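Local coordinates for protein methylmalonyl-CoA carboxyltransferase 12S subunit (Propionibacterium freudenreichii, PDB 1ON3) that catalyses, as the hexameric core of transcarboxylase, transfer of the carboxyl group from methylmalonyl-CoA to biotin on the 1.3S subunit, releasing propanoyl-CoA, at residues G42-R47 / E239-A244; N51-P56 / I247-L252. All coordinates share one frame; numbering follows the deposited sequence.

Interaction 1 (G42-R47 / E239-A244); sequences GKQTAR and EDDDAA
Gln-44 meets Asp-241 and Asp-242 in a mostly polar contact. Gln-44 N donates to Asp-241 OD1 at 2.8 Å, nearly straight at 169°. It reaches the anti side of that oxygen, 24° out of the carboxylate plane. Arg-49 NE forms a salt bridge to the same OD1, so one oxygen of helix 241-253 holds both the loop at Gln-44 and Arg-49 of helix 46-53.

The Gln-44 side chain is extended and lies alongside Asp-241, pointing the other way. Its CD packs 3.6 Å from Asp-241 CB, the amide turned nearly perpendicular to the carboxylate. With an alanine at Gln-44, Asp-241 CB would probably lose its cover, and water 2 its amide partner.

That water donates to Gln-44 OE1 and to Asp-242 OD1. Gln-44 OE1 and Asp-242 OD2 are both acceptors and are not hydrogen-bonded. Water 1 lies 2.8 Å from Gly-42 O, to which it can donate, and accepts a weak bond from Asp-241 N.

Gly-42, at positive phi, is C-prime in a Schellman motif that ends helix 32-40. Across from it, Asp-240 is the N-cap of helix 241-253, its OD1 accepting from Ala-243 N.

Interaction 2 (N51-P56 / I247-L252); sequences NNLLDP and IAKKLL
Leu-53 and Lys-249 carry this contact, and their first torsions differ. Leu-53 has CG opposite the backbone N (chi1 176°), which carries CD1 across to the partner helix. Lys-249 has CG beside its own N (chi1 -62°). Beyond CG its chain is fully extended and reaches over to the end of helix 46-53. The two side chains run alongside one another, pointing opposite ways.

Helices 46-53 and 241-253 both pack on the mixed sheet of the N-terminal half, a carboxyltransferase domain of the ClpP/crotonase clan. Leu-53 and Leu-252 both touch Ile-92 of strand 85-92, and Ala-248 rests on Ile-193 of strand 191-195.

The apolar part is small. Leu-53 CD1 lies 4.0 Å from Ala-248 CB. The same methyl is 4.1 Å from Lys-249 CG, so the lower part of the lysine chain adds to the hydrophobic cover.

The polar part is at the lysine tip. Lys-249 NZ donates to Asn-52 O at 3.1 Å. The donor lies in the carbonyl plane, with a C=O...N angle of 158°. Asn-52 is in the last turn of its helix, where a positive group would probably be favoured by the helix dipole. Asp-55 does not share the ammonium: its OD1 is 6.4 Å from Lys-249 NZ. That carboxylate is held instead by Thr-91, Leu-93 N and Gly-94 N. Next along the helix, Leu-53 O has the methylene CE of Lys-249 only 3.2 Å away.

Overall arrangement
The two contacts join the same pair of helices, 46-53 and 241-253. Interaction 1 sits at the starts of both, with Thr-45 and Asp-240 as their N-caps. Interaction 2 lies further along, at the end of the shorter helix. Their centres are about 12 Å apart, and the side chains of Gln-44 and Asn-52 meet between them. Both rest on the sheet; interaction 1 is mainly polar and water-bridged, while interaction 2 pairs a small apolar patch with one lysine bond. Interaction 1 also lies near the substrate: the side chain of Lys-43 lies about 6 Å from bound methylmalonyl-CoA. Its NZ bonds to Gln-41.

Interaction 1 (G42-R47 / E239-A244)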
ATOM      1  N   GLY E  42      22.943  -6.462 -48.693  1.00 19.65           N
ATOM      2  CA  GLY E  42      23.266  -5.296 -47.889  1.00 19.81           C
ATOM      3  C   GLY E  42      22.806  -5.356 -46.440  1.00 22.46           C
ATOM      4  O   GLY E  42      22.601  -4.312 -45.818  1.00 20.54           O
ATOM      5  N   LYS E  43      22.663  -6.569 -45.903  1.00 20.68           N
ATOM      6  CA  LYS E  43      22.214  -6.780 -44.524  1.00 20.54           C
ATOM      7  C   LYS E  43      23.258  -7.535 -43.717  1.00 20.34           C
ATOM      8  O   LYS E  43      23.959  -8.394 -44.249  1.00 19.24           O
ATOM      9  CB  LYS E  43      20.937  -7.628 -44.487  1.00 20.44           C
ATOM     10  CG  LYS E  43      19.822  -7.179 -45.398  1.00 20.08           C
ATOM     11  CD  LYS E  43      18.777  -8.274 -45.508  1.00 26.61           C
ATOM     12  CE  LYS E  43      17.807  -7.987 -46.641  1.00 32.13           C
ATOM     13  NZ  LYS E  43      16.937  -9.162 -46.919  1.00 34.87           N
ATOM     14  N   GLN E  44      23.349  -7.216 -42.430  1.00 17.52           N
ATOM     15  CA  GLN E  44      24.268  -7.909 -41.537  1.00 17.26           C
ATOM     16  C   GLN E  44      23.532  -9.171 -41.059  1.00 15.33           C
ATOM     17  O   GLN E  44      22.328  -9.284 -41.236  1.00 15.33           O
ATOM     18  CB  GLN E  44      24.603  -7.019 -40.330  1.00 16.03           C
ATOM     19  CG  GLN E  44      25.350  -5.734 -40.690  1.00 17.23           C
ATOM     20  CD  GLN E  44      25.533  -4.799 -39.505  1.00 18.32           C
ATOM     21  OE1 GLN E  44      26.074  -3.704 -39.649  1.00 19.37           O
ATOM     22  NE2 GLN E  44      25.084  -5.226 -38.328  1.00 15.35           N
ATOM     23  N   THR E  45      24.252 -10.117 -40.461  1.00 14.43           N
ATOM     24  CA  THR E  45      23.616 -11.333 -39.940  1.00 14.25           C
ATOM     25  C   THR E  45      23.077 -11.017 -38.551  1.00 13.09           C
ATOM     26  O   THR E  45      23.377  -9.973 -37.988  1.00 12.70           O
ATOM     27  CB  THR E  45      24.620 -12.466 -39.756  1.00 14.21           C
ATOM     28  OG1 THR E  45      25.585 -12.069 -38.771  1.00 14.39           O
ATOM     29  CG2 THR E  45      25.333 -12.769 -41.058  1.00 14.27           C
ATOM     30  N   ALA E  46      22.295 -11.930 -37.996  1.00 15.59           N
ATOM     31  CA  ALA E  46      21.749 -11.751 -36.656  1.00 15.15           C
ATOM     32  C   ALA E  46      22.846 -11.524 -35.611  1.00 16.55           C
ATOM     33  O   ALA E  46      22.706 -10.677 -34.734  1.00 12.20           O
ATOM     34  CB  ALA E  46      20.938 -12.964 -36.276  1.00 15.06           C
ATOM     35  N   ARG E  47      23.942 -12.276 -35.697  1.00 15.28           N
ATOM     36  CA  ARG E  47      24.998 -12.126 -34.710  1.00 12.74           C
ATOM     37  C   ARG E  47      25.858 -10.889 -34.905  1.00 14.91           C
ATOM     38  O   ARG E  47      26.345 -10.321 -33.932  1.00 16.50           O
ATOM     39  CB  ARG E  47      25.837 -13.407 -34.647  1.00 14.61           C
ATOM     40  CG  ARG E  47      25.011 -14.556 -34.055  1.00 15.43           C
ATOM     41  CD  ARG E  47      25.661 -15.928 -34.153  1.00 15.32           C
ATOM     42  NE  ARG E  47      24.753 -16.942 -33.614  1.00  9.75           N
ATOM     43  CZ  ARG E  47      24.603 -17.206 -32.319  1.00 12.99           C
ATOM     44  NH1 ARG E  47      25.311 -16.545 -31.400  1.00 16.48           N
ATOM     45  NH2 ARG E  47      23.730 -18.117 -31.936  1.00 11.90           N
ATOM     46  N   GLU E 239      19.192   4.061 -43.235  1.00 14.99           N
ATOM     47  CA  GLU E 239      19.705   3.635 -44.537  1.00 17.35           C
ATOM     48  C   GLU E 239      20.040   2.151 -44.571  1.00 20.17           C
ATOM     49  O   GLU E 239      19.677   1.444 -45.514  1.00 17.45           O
ATOM     50  CB  GLU E 239      20.953   4.432 -44.913  1.00 24.18           C
ATOM     51  CG  GLU E 239      20.668   5.701 -45.687  1.00 35.74           C
ATOM     52  CD  GLU E 239      20.007   5.430 -47.020  1.00 35.45           C
ATOM     53  OE1 GLU E 239      20.558   4.636 -47.813  1.00 42.80           O
ATOM     54  OE2 GLU E 239      18.936   6.014 -47.274  1.00 45.70           O
ATOM     55  N   ASP E 240      20.748   1.682 -43.549  1.00 16.38           N
ATOM     56  CA  ASP E 240      21.126   0.278 -43.485  1.00 17.72           C
ATOM     57  C   ASP E 240      21.283  -0.135 -42.032  1.00 18.39           C
ATOM     58  O   ASP E 240      20.933   0.621 -41.132  1.00 14.44           O
ATOM     59  CB  ASP E 240      22.439   0.038 -44.236  1.00 18.10           C
ATOM     60  CG  ASP E 240      23.531   1.017 -43.839  1.00 20.96           C
ATOM     61  OD1 ASP E 240      23.531   1.512 -42.692  1.00 17.53           O
ATOM     62  OD2 ASP E 240      24.403   1.287 -44.678  1.00 22.91           O
ATOM     63  N   ASP E 241      21.831  -1.321 -41.805  1.00 16.20           N
ATOM     64  CA  ASP E 241      21.997  -1.805 -40.446  1.00 16.37           C
ATOM     65  C   ASP E 241      22.948  -0.996 -39.579  1.00 14.20           C
ATOM     66  O   ASP E 241      22.699  -0.858 -38.387  1.00 13.14           O
ATOM     67  CB  ASP E 241      22.426  -3.272 -40.459  1.00 16.21           C
ATOM     68  CG  ASP E 241      21.323  -4.185 -40.935  1.00 17.10           C
ATOM     69  OD1 ASP E 241      21.588  -5.386 -41.165  1.00 16.33           O
ATOM     70  OD2 ASP E 241      20.185  -3.690 -41.079  1.00 16.98           O
ATOM     71  N   ASP E 242      24.040  -0.479 -40.144  1.00 14.17           N
ATOM     72  CA  ASP E 242      24.968   0.321 -39.330  1.00 13.76           C
ATOM     73  C   ASP E 242      24.239   1.571 -38.835  1.00 16.74           C
ATOM     74  O   ASP E 242      24.414   1.994 -37.695  1.00 12.56           O
ATOM     75  CB  ASP E 242      26.186   0.761 -40.135  1.00 15.16           C
ATOM     76  CG  ASP E 242      27.183  -0.359 -40.367  1.00 23.57           C
ATOM     77  OD1 ASP E 242      27.730  -0.417 -41.488  1.00 26.89           O
ATOM     78  OD2 ASP E 242      27.438  -1.162 -39.439  1.00 20.21           O
ATOM     79  N   ALA E 243      23.424   2.155 -39.706  1.00 14.36           N
ATOM     80  CA  ALA E 243      22.668   3.353 -39.358  1.00 16.01           C
ATOM     81  C   ALA E 243      21.589   3.058 -38.321  1.00 15.31           C
ATOM     82  O   ALA E 243      21.305   3.892 -37.457  1.00 14.69           O
ATOM     83  CB  ALA E 243      22.032   3.944 -40.612  1.00 13.90           C
ATOM     84  N   ALA E 244      20.978   1.878 -38.418  1.00 12.94           N
ATOM     85  CA  ALA E 244      19.917   1.495 -37.496  1.00 10.65           C
ATOM     86  C   ALA E 244      20.501   1.298 -36.106  1.00 13.49           C
ATOM     87  O   ALA E 244      19.872   1.651 -35.104  1.00 14.48           O
ATOM     88  CB  ALA E 244      19.231   0.204 -37.976  1.00 14.93           C
TER
HETATM   89  O   HOH W   1      20.872  -2.930 -44.150  1.00 21.69           O
HETATM   90  O   HOH W   2      27.184  -3.406 -42.545  1.00 43.05           O

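Interaction 2 (N51-P56 / I247-L252)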
ATOM      1  N   ASN E  51      26.515  -7.977 -32.171  1.00 13.63           N
ATOM      2  CA  ASN E  51      27.903  -7.635 -31.901  1.00 18.24           C
ATOM      3  C   ASN E  51      28.170  -6.155 -32.145  1.00 17.78           C
ATOM      4  O   ASN E  51      28.974  -5.547 -31.448  1.00 15.59           O
ATOM      5  CB  ASN E  51      28.847  -8.475 -32.760  1.00 18.95           C
ATOM      6  CG  ASN E  51      30.290  -8.330 -32.328  1.00 25.76           C
ATOM      7  OD1 ASN E  51      30.642  -8.644 -31.186  1.00 27.27           O
ATOM      8  ND2 ASN E  51      31.136  -7.847 -33.231  1.00 26.74           N
ATOM      9  N   ASN E  52      27.489  -5.585 -33.137  1.00 18.62           N
ATOM     10  CA  ASN E  52      27.638  -4.173 -33.472  1.00 18.77           C
ATOM     11  C   ASN E  52      26.899  -3.260 -32.495  1.00 16.79           C
ATOM     12  O   ASN E  52      27.365  -2.165 -32.174  1.00 18.07           O
ATOM     13  CB  ASN E  52      27.124  -3.917 -34.892  1.00 21.25           C
ATOM     14  CG  ASN E  52      28.072  -4.441 -35.954  1.00 23.21           C
ATOM     15  OD1 ASN E  52      27.701  -4.607 -37.117  1.00 25.50           O
ATOM     16  ND2 ASN E  52      29.303  -4.700 -35.556  1.00 18.72           N
ATOM     17  N   LEU E  53      25.748  -3.717 -32.018  1.00 16.44           N
ATOM     18  CA  LEU E  53      24.943  -2.927 -31.095  1.00 18.37           C
ATOM     19  C   LEU E  53      25.470  -2.918 -29.661  1.00 18.95           C
ATOM     20  O   LEU E  53      25.512  -1.870 -29.014  1.00 17.22           O
ATOM     21  CB  LEU E  53      23.507  -3.452 -31.082  1.00 11.00           C
ATOM     22  CG  LEU E  53      22.564  -2.775 -30.066  1.00 14.00           C
ATOM     23  CD1 LEU E  53      22.114  -1.405 -30.599  1.00 14.66           C
ATOM     24  CD2 LEU E  53      21.347  -3.655 -29.827  1.00 10.75           C
ATOM     25  N   LEU E  54      25.862  -4.090 -29.169  1.00 15.49           N
ATOM     26  CA  LEU E  54      26.329  -4.233 -27.794  1.00 17.10           C
ATOM     27  C   LEU E  54      27.811  -3.915 -27.576  1.00 19.28           C
ATOM     28  O   LEU E  54      28.616  -3.981 -28.510  1.00 16.34           O
ATOM     29  CB  LEU E  54      26.036  -5.658 -27.311  1.00 15.97           C
ATOM     30  CG  LEU E  54      24.592  -6.152 -27.497  1.00 14.96           C
ATOM     31  CD1 LEU E  54      24.498  -7.640 -27.182  1.00 10.71           C
ATOM     32  CD2 LEU E  54      23.656  -5.348 -26.588  1.00 13.62           C
ATOM     33  N   ASP E  55      28.156  -3.553 -26.341  1.00 17.54           N
ATOM     34  CA  ASP E  55      29.546  -3.256 -26.004  1.00 19.27           C
ATOM     35  C   ASP E  55      30.382  -4.500 -26.313  1.00 21.07           C
ATOM     36  O   ASP E  55      29.909  -5.634 -26.163  1.00 19.27           O
ATOM     37  CB  ASP E  55      29.696  -2.927 -24.511  1.00 21.50           C
ATOM     38  CG  ASP E  55      28.995  -1.644 -24.119  1.00 15.40           C
ATOM     39  OD1 ASP E  55      28.914  -0.735 -24.960  1.00 17.85           O
ATOM     40  OD2 ASP E  55      28.540  -1.544 -22.960  1.00 19.14           O
ATOM     41  N   PRO E  56      31.632  -4.307 -26.754  1.00 20.79           N
ATOM     42  CA  PRO E  56      32.504  -5.443 -27.071  1.00 21.36           C
ATOM     43  C   PRO E  56      32.529  -6.514 -25.981  1.00 21.62           C
ATOM     44  O   PRO E  56      32.701  -6.212 -24.801  1.00 22.95           O
ATOM     45  CB  PRO E  56      33.868  -4.784 -27.246  1.00 23.70           C
ATOM     46  CG  PRO E  56      33.516  -3.469 -27.864  1.00 20.40           C
ATOM     47  CD  PRO E  56      32.309  -3.028 -27.038  1.00 19.81           C
ATOM     48  N   ILE E 247      21.222   4.675 -34.648  1.00 11.65           N
ATOM     49  CA  ILE E 247      19.976   5.304 -34.204  1.00 14.23           C
ATOM     50  C   ILE E 247      19.493   4.657 -32.906  1.00 13.25           C
ATOM     51  O   ILE E 247      19.076   5.349 -31.973  1.00 13.84           O
ATOM     52  CB  ILE E 247      18.865   5.197 -35.292  1.00 15.43           C
ATOM     53  CG1 ILE E 247      19.234   6.077 -36.498  1.00 15.37           C
ATOM     54  CG2 ILE E 247      17.522   5.638 -34.715  1.00 11.92           C
ATOM     55  CD1 ILE E 247      18.379   5.813 -37.742  1.00 14.21           C
ATOM     56  N   ALA E 248      19.560   3.331 -32.837  1.00 13.39           N
ATOM     57  CA  ALA E 248      19.124   2.628 -31.628  1.00 12.83           C
ATOM     58  C   ALA E 248      19.886   3.102 -30.391  1.00 10.63           C
ATOM     59  O   ALA E 248      19.300   3.260 -29.328  1.00 10.29           O
ATOM     60  CB  ALA E 248      19.303   1.106 -31.790  1.00 11.28           C
ATOM     61  N   LYS E 249      21.193   3.303 -30.530  1.00 11.41           N
ATOM     62  CA  LYS E 249      22.023   3.755 -29.407  1.00 12.48           C
ATOM     63  C   LYS E 249      21.690   5.195 -29.035  1.00 11.72           C
ATOM     64  O   LYS E 249      21.588   5.522 -27.856  1.00 14.68           O
ATOM     65  CB  LYS E 249      23.519   3.652 -29.752  1.00  9.39           C
ATOM     66  CG  LYS E 249      23.997   2.235 -30.037  1.00 16.85           C
ATOM     67  CD  LYS E 249      25.506   2.201 -30.322  1.00 19.56           C
ATOM     68  CE  LYS E 249      25.956   0.798 -30.691  1.00 27.17           C
ATOM     69  NZ  LYS E 249      27.414   0.706 -31.022  1.00 27.17           N
ATOM     70  N   LYS E 250      21.527   6.050 -30.039  1.00 13.69           N
ATOM     71  CA  LYS E 250      21.188   7.458 -29.796  1.00 13.31           C
ATOM     72  C   LYS E 250      19.836   7.535 -29.068  1.00 13.61           C
ATOM     73  O   LYS E 250      19.688   8.228 -28.058  1.00  9.48           O
ATOM     74  CB  LYS E 250      21.111   8.214 -31.130  1.00 11.65           C
ATOM     75  CG  LYS E 250      20.731   9.694 -30.999  1.00 13.10           C
ATOM     76  CD  LYS E 250      21.850  10.493 -30.381  1.00 17.69           C
ATOM     77  CE  LYS E 250      21.509  11.961 -30.323  1.00 17.36           C
ATOM     78  NZ  LYS E 250      22.596  12.712 -29.673  1.00 11.78           N
ATOM     79  N   LEU E 251      18.848   6.807 -29.580  1.00 15.22           N
ATOM     80  CA  LEU E 251      17.523   6.779 -28.965  1.00 10.52           C
ATOM     81  C   LEU E 251      17.609   6.262 -27.527  1.00 12.26           C
ATOM     82  O   LEU E 251      17.053   6.855 -26.598  1.00 12.46           O
ATOM     83  CB  LEU E 251      16.584   5.878 -29.788  1.00  9.60           C
ATOM     84  CG  LEU E 251      15.245   5.483 -29.150  1.00 10.40           C
ATOM     85  CD1 LEU E 251      14.366   6.738 -28.959  1.00 11.77           C
ATOM     86  CD2 LEU E 251      14.530   4.464 -30.055  1.00 13.58           C
ATOM     87  N   LEU E 252      18.299   5.148 -27.331  1.00 11.94           N
ATOM     88  CA  LEU E 252      18.420   4.598 -25.984  1.00 14.36           C
ATOM     89  C   LEU E 252      19.056   5.581 -25.000  1.00  9.86           C
ATOM     90  O   LEU E 252      18.676   5.609 -23.825  1.00 12.73           O
ATOM     91  CB  LEU E 252      19.231   3.301 -26.000  1.00 12.48           C
ATOM     92  CG  LEU E 252      19.370   2.544 -24.674  1.00 13.95           C
ATOM     93  CD1 LEU E 252      18.012   2.084 -24.160  1.00 12.61           C
ATOM     94  CD2 LEU E 252      20.279   1.338 -24.897  1.00 16.33           C
TER